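Local coordinates for Tol-Pal system protein TolB (Acinetobacter baumannii, PDB 7MX5) that is the periplasmic component of the Tol-Pal system and probably contributes to outer membrane invagination during cell division and to outer membrane integrity, at residues N52-I55 with N56-Q59; S61-A65 with A66-Y70; R109-Q112 with A113-V117. All coordinates share one frame; numbering follows the deposited sequence.

Contact 1: N52-I55 with N56-Q59; sequences NAAI and NQIQ
Ala54 and Gln57 close a type II beta turn and pair as a single antiparallel hydrogen-bonded bridge, with Ile55 and Asn56 at its corner. Ala54 N reaches Gln57 O at 2.9 Å, nearly straight at 173° and in the carbonyl plane. The return bond from Gln57 N to Ala54 O is longer, 3.3 Å, and its donor stands well above the plane of that carbonyl. One residue out from the bridge on each arm, Ala53 CB lies against the Ile58 side chain, 3.8 Å from CG1; CG1 is anti to the backbone N (chi1 -177°), which runs the isoleucine chain past the methyl, with CD1 at 4.0 Å. Gln57 bends at CG, and its amide turns back over the first arm: OE1 lies 4.2 Å from Ala54 CB. At the corner, Ile55 CG2 touches Asn56 CG at 4.0 Å, while Asn56 OD1 is held by a hydrogen bond from Gln88 NE2. Ile55 and Ile58 rest on strands 70-78 and 83-91, through Thr73, Gln75, His86, Gln88, Val71 and Tyr90. This is a type II beta turn closed by an isolated antiparallel bridge, in the loop between strand 43-45 and helix 60-65 of the TolB amino-terminal domain, folded onto its mixed sheet.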
ATOM      1  N   ASN A  52      12.277 -10.396  33.211  1.00 92.65           N
ATOM      2  CA  ASN A  52      11.447 -11.543  32.848  1.00110.78           C
ATOM      3  C   ASN A  52      10.023 -11.262  33.307  1.00114.29           C
ATOM      4  O   ASN A  52       9.758 -11.200  34.512  1.00115.71           O
ATOM      5  CB  ASN A  52      11.981 -12.831  33.477  1.00115.33           C
ATOM      6  CG  ASN A  52      11.332 -14.074  32.902  1.00113.90           C
ATOM      7  OD1 ASN A  52      10.932 -14.098  31.737  1.00107.33           O
ATOM      8  ND2 ASN A  52      11.223 -15.116  33.718  1.00115.24           N
ATOM      9  N   ALA A  53       9.113 -11.088  32.352  1.00 75.55           N
ATOM     10  CA  ALA A  53       7.713 -10.812  32.636  1.00 63.93           C
ATOM     11  C   ALA A  53       6.836 -11.786  31.859  1.00 65.01           C
ATOM     12  O   ALA A  53       7.293 -12.477  30.945  1.00 67.76           O
ATOM     13  CB  ALA A  53       7.345  -9.364  32.285  1.00 52.91           C
ATOM     14  N   ALA A  54       5.560 -11.835  32.233  1.00 57.78           N
ATOM     15  CA  ALA A  54       4.608 -12.742  31.607  1.00 61.63           C
ATOM     16  C   ALA A  54       3.215 -12.130  31.709  1.00 63.53           C
ATOM     17  O   ALA A  54       3.057 -10.945  32.016  1.00 52.01           O
ATOM     18  CB  ALA A  54       4.678 -14.132  32.251  1.00 52.59           C
ATOM     19  N   ILE A  55       2.197 -12.952  31.447  1.00 61.41           N
ATOM     20  CA  ILE A  55       0.816 -12.488  31.491  1.00 60.50           C
ATOM     21  C   ILE A  55       0.438 -12.144  32.925  1.00 56.46           C
ATOM     22  O   ILE A  55       0.586 -12.967  33.838  1.00 57.47           O
ATOM     23  CB  ILE A  55      -0.127 -13.551  30.909  1.00 62.14           C
ATOM     24  CG1 ILE A  55      -0.013 -13.589  29.383  1.00 59.69           C
ATOM     25  CG2 ILE A  55      -1.565 -13.284  31.333  1.00 53.23           C
ATOM     26  CD1 ILE A  55      -0.476 -12.320  28.705  1.00 53.14           C
ATOM     27  N   ASN A  56      -0.049 -10.918  33.127  1.00 60.49           N
ATOM     28  CA  ASN A  56      -0.487 -10.420  34.430  1.00 61.05           C
ATOM     29  C   ASN A  56       0.611 -10.501  35.487  1.00 72.37           C
ATOM     30  O   ASN A  56       0.319 -10.569  36.685  1.00 71.10           O
ATOM     31  CB  ASN A  56      -1.744 -11.154  34.911  1.00 73.04           C
ATOM     32  CG  ASN A  56      -2.985 -10.751  34.136  1.00 66.77           C
ATOM     33  OD1 ASN A  56      -2.951  -9.825  33.327  1.00 65.98           O
ATOM     34  ND2 ASN A  56      -4.088 -11.446  34.384  1.00 70.34           N
ATOM     35  N   GLN A  57       1.874 -10.494  35.063  1.00 68.98           N
ATOM     36  CA  GLN A  57       3.013 -10.476  35.982  1.00 72.21           C
ATOM     37  C   GLN A  57       4.112  -9.643  35.334  1.00 67.05           C
ATOM     38  O   GLN A  57       4.835 -10.130  34.460  1.00 60.17           O
ATOM     39  CB  GLN A  57       3.502 -11.885  36.304  1.00 63.60           C
ATOM     40  CG  GLN A  57       4.730 -11.911  37.204  1.00 73.47           C
ATOM     41  CD  GLN A  57       5.896 -12.659  36.584  1.00 89.48           C
ATOM     42  OE1 GLN A  57       5.796 -13.848  36.282  1.00 78.58           O
ATOM     43  NE2 GLN A  57       7.008 -11.960  36.386  1.00 83.06           N
ATOM     44  N   ILE A  58       4.229  -8.389  35.758  1.00 64.37           N
ATOM     45  CA  ILE A  58       5.286  -7.502  35.286  1.00 65.68           C
ATOM     46  C   ILE A  58       5.545  -6.451  36.355  1.00 69.28           C
ATOM     47  O   ILE A  58       4.612  -5.920  36.965  1.00 71.33           O
ATOM     48  CB  ILE A  58       4.928  -6.859  33.925  1.00 63.99           C
ATOM     49  CG1 ILE A  58       6.085  -5.993  33.421  1.00 55.07           C
ATOM     50  CG2 ILE A  58       3.637  -6.055  34.018  1.00 46.80           C
ATOM     51  CD1 ILE A  58       5.959  -5.588  31.971  1.00 53.80           C
ATOM     52  N   GLN A  59       6.822  -6.170  36.595  1.00 81.37           N
ATOM     53  CA  GLN A  59       7.246  -5.136  37.531  1.00 81.48           C
ATOM     54  C   GLN A  59       8.031  -4.090  36.753  1.00 85.65           C
ATOM     55  O   GLN A  59       9.020  -4.418  36.089  1.00 95.71           O
ATOM     56  CB  GLN A  59       8.086  -5.729  38.665  1.00 98.80           C
ATOM     57  CG  GLN A  59       7.323  -6.718  39.536  1.00100.12           C
ATOM     58  CD  GLN A  59       7.138  -6.227  40.959  1.00102.13           C
ATOM     59  OE1 GLN A  59       7.472  -5.086  41.282  1.00 96.87           O
ATOM     60  NE2 GLN A  59       6.597  -7.085  41.817  1.00101.34           N
TER

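Contact 2: S61-A65 with A66-Y70; sequences SDWQA and AGIPY
Trp63 and Ile68 meet where helix 60-65 ends, and the tight part of the contact is gathered around the carbonyl of Trp63. Ile68 N binds Trp63 O at 2.7 Å, nearly along the C=O axis, and Ile68 CB comes to 3.3 Å from the same oxygen. The isoleucine then reaches the indole with its short branch: CG2, placed anti to the backbone N by a chi1 of -48°, lies 4.1 Å from Trp63 CE3, on the six-membered ring and at an oblique approach. Trp63 itself is buried, its side chain also touched by Ala18 of strand 16-19 and by Ala51, Ile58 and Val92. A second short bond, Gly67 N to Gln64 O at 2.7 Å, enters from well above the carbonyl plane. Together these two bonds make a Schellman motif, with Gly67 as the C-prime residue; its positive phi of 65° is a backbone shape that favours glycine. The chain thereby turns out of the helix and passes through Pro69 into strand 70-78, where Tyr70 pairs by backbone with Ala18. The outer side is looser. Ala66 N makes a weak, long bond of 3.4 Å to Asp62 O, and Ala66 CB is 4.1 Å from that oxygen while also touching Pro50. The CB bonds of Gln64 and Ala65 point away from 66-70, and both residues are exposed. Farther back along this exposed turn, Ser61 OG donates to Asp62 OD1 at 3.0 Å, meeting the carboxylate from above its plane.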
ATOM      1  N   SER A  61       9.913  -1.557  37.624  1.00 79.92           N
ATOM      2  CA  SER A  61      11.161  -0.979  38.112  1.00 85.00           C
ATOM      3  C   SER A  61      12.350  -1.391  37.256  1.00 89.44           C
ATOM      4  O   SER A  61      13.283  -0.600  37.073  1.00 93.27           O
ATOM      5  CB  SER A  61      11.395  -1.384  39.568  1.00 85.90           C
ATOM      6  OG  SER A  61      11.698  -2.764  39.671  1.00 96.84           O
ATOM      7  N   ASP A  62      12.335  -2.610  36.719  1.00 86.01           N
ATOM      8  CA  ASP A  62      13.465  -3.123  35.955  1.00 84.77           C
ATOM      9  C   ASP A  62      13.415  -2.730  34.486  1.00 80.16           C
ATOM     10  O   ASP A  62      14.468  -2.629  33.845  1.00 77.31           O
ATOM     11  CB  ASP A  62      13.529  -4.647  36.076  1.00 90.93           C
ATOM     12  CG  ASP A  62      13.288  -5.126  37.494  1.00 95.32           C
ATOM     13  OD1 ASP A  62      13.838  -4.510  38.431  1.00 97.14           O
ATOM     14  OD2 ASP A  62      12.545  -6.114  37.671  1.00 96.62           O
ATOM     15  N   TRP A  63      12.221  -2.512  33.933  1.00 78.63           N
ATOM     16  CA  TRP A  63      12.126  -2.087  32.543  1.00 75.73           C
ATOM     17  C   TRP A  63      12.466  -0.615  32.373  1.00 74.26           C
ATOM     18  O   TRP A  63      13.004  -0.226  31.330  1.00 72.86           O
ATOM     19  CB  TRP A  63      10.731  -2.382  31.995  1.00 68.71           C
ATOM     20  CG  TRP A  63      10.402  -3.833  32.035  1.00 71.43           C
ATOM     21  CD1 TRP A  63       9.611  -4.471  32.944  1.00 65.14           C
ATOM     22  CD2 TRP A  63      10.880  -4.843  31.139  1.00 68.75           C
ATOM     23  NE1 TRP A  63       9.554  -5.814  32.661  1.00 65.01           N
ATOM     24  CE2 TRP A  63      10.325  -6.068  31.557  1.00 68.89           C
ATOM     25  CE3 TRP A  63      11.716  -4.827  30.018  1.00 63.12           C
ATOM     26  CZ2 TRP A  63      10.581  -7.266  30.896  1.00 63.98           C
ATOM     27  CZ3 TRP A  63      11.968  -6.018  29.363  1.00 65.77           C
ATOM     28  CH2 TRP A  63      11.403  -7.221  29.803  1.00 70.91           C
ATOM     29  N   GLN A  64      12.167   0.217  33.373  1.00 69.93           N
ATOM     30  CA  GLN A  64      12.658   1.588  33.330  1.00 75.87           C
ATOM     31  C   GLN A  64      14.176   1.612  33.388  1.00 76.40           C
ATOM     32  O   GLN A  64      14.820   2.392  32.675  1.00 69.30           O
ATOM     33  CB  GLN A  64      12.064   2.415  34.473  1.00 79.72           C
ATOM     34  CG  GLN A  64      12.293   3.918  34.310  1.00 76.56           C
ATOM     35  CD  GLN A  64      13.595   4.434  34.919  1.00 87.46           C
ATOM     36  OE1 GLN A  64      14.569   3.705  35.086  1.00 87.55           O
ATOM     37  NE2 GLN A  64      13.628   5.728  35.189  1.00 83.96           N
ATOM     38  N   ALA A  65      14.764   0.768  34.241  1.00 72.65           N
ATOM     39  CA  ALA A  65      16.212   0.776  34.431  1.00 78.90           C
ATOM     40  C   ALA A  65      16.946   0.574  33.114  1.00 87.22           C
ATOM     41  O   ALA A  65      17.992   1.189  32.876  1.00 84.04           O
ATOM     42  CB  ALA A  65      16.612  -0.299  35.441  1.00 88.04           C
ATOM     43  N   ALA A  66      16.410  -0.275  32.241  1.00 79.57           N
ATOM     44  CA  ALA A  66      16.980  -0.500  30.923  1.00 80.60           C
ATOM     45  C   ALA A  66      16.457   0.481  29.883  1.00 70.47           C
ATOM     46  O   ALA A  66      16.700   0.284  28.687  1.00 70.21           O
ATOM     47  CB  ALA A  66      16.704  -1.934  30.469  1.00 85.33           C
ATOM     48  N   GLY A  67      15.750   1.526  30.306  1.00 70.82           N
ATOM     49  CA  GLY A  67      15.211   2.492  29.368  1.00 71.10           C
ATOM     50  C   GLY A  67      14.161   1.936  28.435  1.00 69.79           C
ATOM     51  O   GLY A  67      14.059   2.386  27.289  1.00 65.55           O
ATOM     52  N   ILE A  68      13.375   0.970  28.893  1.00 61.77           N
ATOM     53  CA  ILE A  68      12.350   0.326  28.079  1.00 61.74           C
ATOM     54  C   ILE A  68      10.994   0.888  28.496  1.00 57.01           C
ATOM     55  O   ILE A  68      10.614   0.747  29.669  1.00 59.70           O
ATOM     56  CB  ILE A  68      12.381  -1.201  28.235  1.00 63.68           C
ATOM     57  CG1 ILE A  68      13.815  -1.722  28.099  1.00 65.16           C
ATOM     58  CG2 ILE A  68      11.462  -1.858  27.215  1.00 58.94           C
ATOM     59  CD1 ILE A  68      14.323  -1.757  26.673  1.00 60.99           C
ATOM     60  N   PRO A  69      10.245   1.522  27.592  1.00 49.19           N
ATOM     61  CA  PRO A  69       8.947   2.088  27.977  1.00 53.97           C
ATOM     62  C   PRO A  69       7.772   1.145  27.760  1.00 55.51           C
ATOM     63  O   PRO A  69       6.742   1.279  28.428  1.00 54.90           O
ATOM     64  CB  PRO A  69       8.832   3.329  27.084  1.00 42.80           C
ATOM     65  CG  PRO A  69       9.692   3.030  25.886  1.00 42.65           C
ATOM     66  CD  PRO A  69      10.650   1.918  26.234  1.00 44.12           C
ATOM     67  N   TYR A  70       7.900   0.192  26.836  1.00 47.97           N
ATOM     68  CA  TYR A  70       6.790  -0.675  26.463  1.00 38.91           C
ATOM     69  C   TYR A  70       7.243  -2.126  26.449  1.00 47.15           C
ATOM     70  O   TYR A  70       8.296  -2.449  25.889  1.00 49.74           O
ATOM     71  CB  TYR A  70       6.224  -0.279  25.094  1.00 41.18           C
ATOM     72  CG  TYR A  70       5.836   1.179  25.005  1.00 43.51           C
ATOM     73  CD1 TYR A  70       4.828   1.698  25.808  1.00 44.32           C
ATOM     74  CD2 TYR A  70       6.481   2.039  24.126  1.00 45.28           C
ATOM     75  CE1 TYR A  70       4.471   3.032  25.735  1.00 43.11           C
ATOM     76  CE2 TYR A  70       6.131   3.375  24.045  1.00 48.61           C
ATOM     77  CZ  TYR A  70       5.125   3.865  24.851  1.00 48.84           C
ATOM     78  OH  TYR A  70       4.772   5.193  24.774  1.00 45.67           O
TER

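Contact 3: R109-Q112 with A113-V117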
ATOM      1  N   ARG A 109      -3.265 -20.161  10.316  1.00 67.52           N
ATOM      2  CA  ARG A 109      -3.412 -18.757   9.966  1.00 65.79           C
ATOM      3  C   ARG A 109      -2.556 -17.928  10.912  1.00 51.67           C
ATOM      4  O   ARG A 109      -3.056 -17.038  11.607  1.00 52.83           O
ATOM      5  CB  ARG A 109      -4.882 -18.334  10.025  1.00 71.21           C
ATOM      6  CG  ARG A 109      -5.773 -19.091   9.051  1.00 64.96           C
ATOM      7  CD  ARG A 109      -5.238 -18.985   7.632  1.00 65.15           C
ATOM      8  NE  ARG A 109      -5.592 -17.716   7.007  1.00 89.30           N
ATOM      9  CZ  ARG A 109      -4.724 -16.902   6.421  1.00 87.67           C
ATOM     10  NH1 ARG A 109      -3.434 -17.190   6.365  1.00 86.62           N
ATOM     11  NH2 ARG A 109      -5.162 -15.769   5.879  1.00 78.54           N
ATOM     12  N   ILE A 110      -1.258 -18.215  10.930  1.00 65.36           N
ATOM     13  CA  ILE A 110      -0.361 -17.686  11.952  1.00 49.27           C
ATOM     14  C   ILE A 110       0.194 -16.319  11.566  1.00 46.83           C
ATOM     15  O   ILE A 110       0.333 -15.438  12.417  1.00 47.40           O
ATOM     16  CB  ILE A 110       0.765 -18.710  12.213  1.00 48.67           C
ATOM     17  CG1 ILE A 110       1.843 -18.126  13.126  1.00 46.92           C
ATOM     18  CG2 ILE A 110       1.359 -19.206  10.901  1.00 63.14           C
ATOM     19  CD1 ILE A 110       1.473 -18.160  14.585  1.00 54.76           C
ATOM     20  N   ARG A 111       0.518 -16.113  10.286  1.00 43.57           N
ATOM     21  CA  ARG A 111       1.052 -14.821   9.865  1.00 48.34           C
ATOM     22  C   ARG A 111       0.008 -13.718   9.979  1.00 48.88           C
ATOM     23  O   ARG A 111       0.348 -12.575  10.306  1.00 40.61           O
ATOM     24  CB  ARG A 111       1.585 -14.910   8.435  1.00 41.85           C
ATOM     25  CG  ARG A 111       2.962 -15.550   8.330  1.00 35.45           C
ATOM     26  CD  ARG A 111       3.692 -15.112   7.065  1.00 38.32           C
ATOM     27  NE  ARG A 111       4.393 -13.844   7.231  1.00 45.52           N
ATOM     28  CZ  ARG A 111       5.479 -13.671   7.974  1.00 39.49           C
ATOM     29  NH1 ARG A 111       6.032 -14.673   8.638  1.00 33.60           N
ATOM     30  NH2 ARG A 111       6.029 -12.462   8.048  1.00 38.54           N
ATOM     31  N   GLN A 112      -1.263 -14.037   9.718  1.00 44.37           N
ATOM     32  CA  GLN A 112      -2.317 -13.043   9.885  1.00 44.37           C
ATOM     33  C   GLN A 112      -2.549 -12.715  11.355  1.00 46.43           C
ATOM     34  O   GLN A 112      -2.915 -11.581  11.683  1.00 38.95           O
ATOM     35  CB  GLN A 112      -3.612 -13.531   9.231  1.00 34.43           C
ATOM     36  CG  GLN A 112      -4.292 -14.674   9.968  1.00 61.12           C
ATOM     37  CD  GLN A 112      -5.780 -14.753   9.696  1.00 73.08           C
ATOM     38  OE1 GLN A 112      -6.207 -14.921   8.553  1.00 77.09           O
ATOM     39  NE2 GLN A 112      -6.580 -14.635  10.750  1.00 67.55           N
ATOM     40  N   ALA A 113      -2.330 -13.680  12.250  1.00 44.52           N
ATOM     41  CA  ALA A 113      -2.529 -13.427  13.673  1.00 45.26           C
ATOM     42  C   ALA A 113      -1.455 -12.497  14.220  1.00 43.13           C
ATOM     43  O   ALA A 113      -1.750 -11.603  15.023  1.00 34.75           O
ATOM     44  CB  ALA A 113      -2.544 -14.746  14.445  1.00 40.08           C
ATOM     45  N   GLY A 114      -0.204 -12.691  13.800  1.00 44.37           N
ATOM     46  CA  GLY A 114       0.856 -11.797  14.237  1.00 39.13           C
ATOM     47  C   GLY A 114       0.665 -10.382  13.732  1.00 36.28           C
ATOM     48  O   GLY A 114       0.948  -9.415  14.443  1.00 37.52           O
ATOM     49  N   HIS A 115       0.177 -10.241  12.498  1.00 39.50           N
ATOM     50  CA  HIS A 115      -0.103  -8.914  11.967  1.00 49.01           C
ATOM     51  C   HIS A 115      -1.268  -8.255  12.696  1.00 41.01           C
ATOM     52  O   HIS A 115      -1.292  -7.028  12.837  1.00 37.89           O
ATOM     53  CB  HIS A 115      -0.385  -8.999  10.466  1.00 34.95           C
ATOM     54  CG  HIS A 115       0.784  -9.478   9.661  1.00 37.09           C
ATOM     55  ND1 HIS A 115       2.090  -9.292  10.062  1.00 34.28           N
ATOM     56  CD2 HIS A 115       0.843 -10.136   8.479  1.00 35.36           C
ATOM     57  CE1 HIS A 115       2.903  -9.815   9.162  1.00 39.63           C
ATOM     58  NE2 HIS A 115       2.173 -10.332   8.191  1.00 37.41           N
ATOM     59  N   MET A 116      -2.233  -9.048  13.169  1.00 45.97           N
ATOM     60  CA  MET A 116      -3.334  -8.490  13.947  1.00 45.73           C
ATOM     61  C   MET A 116      -2.851  -8.005  15.307  1.00 36.74           C
ATOM     62  O   MET A 116      -3.215  -6.910  15.753  1.00 36.11           O
ATOM     63  CB  MET A 116      -4.445  -9.528  14.109  1.00 36.06           C
ATOM     64  CG  MET A 116      -5.273  -9.759  12.857  1.00 48.19           C
ATOM     65  SD  MET A 116      -5.962 -11.422  12.786  1.00 96.59           S
ATOM     66  CE  MET A 116      -7.696 -11.086  13.088  1.00 81.50           C
ATOM     67  N   VAL A 117      -2.035  -8.816  15.985  1.00 32.49           N
ATOM     68  CA  VAL A 117      -1.472  -8.407  17.269  1.00 36.39           C
ATOM     69  C   VAL A 117      -0.636  -7.145  17.103  1.00 38.51           C
ATOM     70  O   VAL A 117      -0.741  -6.202  17.898  1.00 32.69           O
ATOM     71  CB  VAL A 117      -0.647  -9.555  17.879  1.00 35.33           C
ATOM     72  CG1 VAL A 117       0.088  -9.083  19.124  1.00 35.11           C
ATOM     73  CG2 VAL A 117      -1.545 -10.741  18.200  1.00 42.61           C
TER
HETATM   74  O   HOH W   1       2.798 -11.755   6.162  1.00 30.63           O
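Arg111 O lies beneath one face of the His115 ring, 3.1 Å from CD2 and offset toward the rim, while the same oxygen accepts the backbone bond from His115 N. A chi1 of -64° sets the imidazole CG beside its own backbone N, so that the ring folds back over the preceding turn. One water joins the two side chains: it accepts from Arg111 NE at 2.8 Å and lies 2.6 Å from His115 NE2, at the edge of both flat groups and in their planes. One residue farther along the helix, Gln112 and Met116 run side by side in the same direction, with Met116 SD 3.9 Å from Gln112 NE2 and 3.2 Å from Gln112 O. These are i to i+4 neighbours in the first turns of helix 110-126, where Gly114 N binds Ile110 O at 3.1 Å and Met116 N binds Gln112 O at 3.0 Å. Gln112 CD also lies over a face of the Arg109 guanidinium, toward its rim. Outside the segments, Asp35 OD2 takes a hydrogen bond with His115 ND1, which together with the water fixes the rotation of the ring. Arg111 NH2 forms a salt bridge with Asp158. Ile31 of helix 29-37 packs on both Arg111 and His115, and on the sheet side Ala113 and Met116 rest on Leu103 of strand 96-105.

How the contacts relate
Contacts 1 and 2 are neighbours in sequence and space, their centres 13 Å apart, and the indole of Trp63 joins them: NE1 lies 3.6 Å from Ile58 CG1, and CZ2 lies 4.1 Å from Ala53 CB. The turn and the helix end therefore share one apolar patch in the TolB amino-terminal domain. Contact 3 stands apart, with its centre about 22 Å from that of contact 1 and 27 Å from that of contact 2; nearest atoms are about 10 and 12 Å away. Helix 110-126 packs on the mixed sheet through strands 83-91 and 96-105, and Ile58 of contact 1 also touches both strands. At contact 3 the helix also meets the loop between strands 150-156 and 163-168.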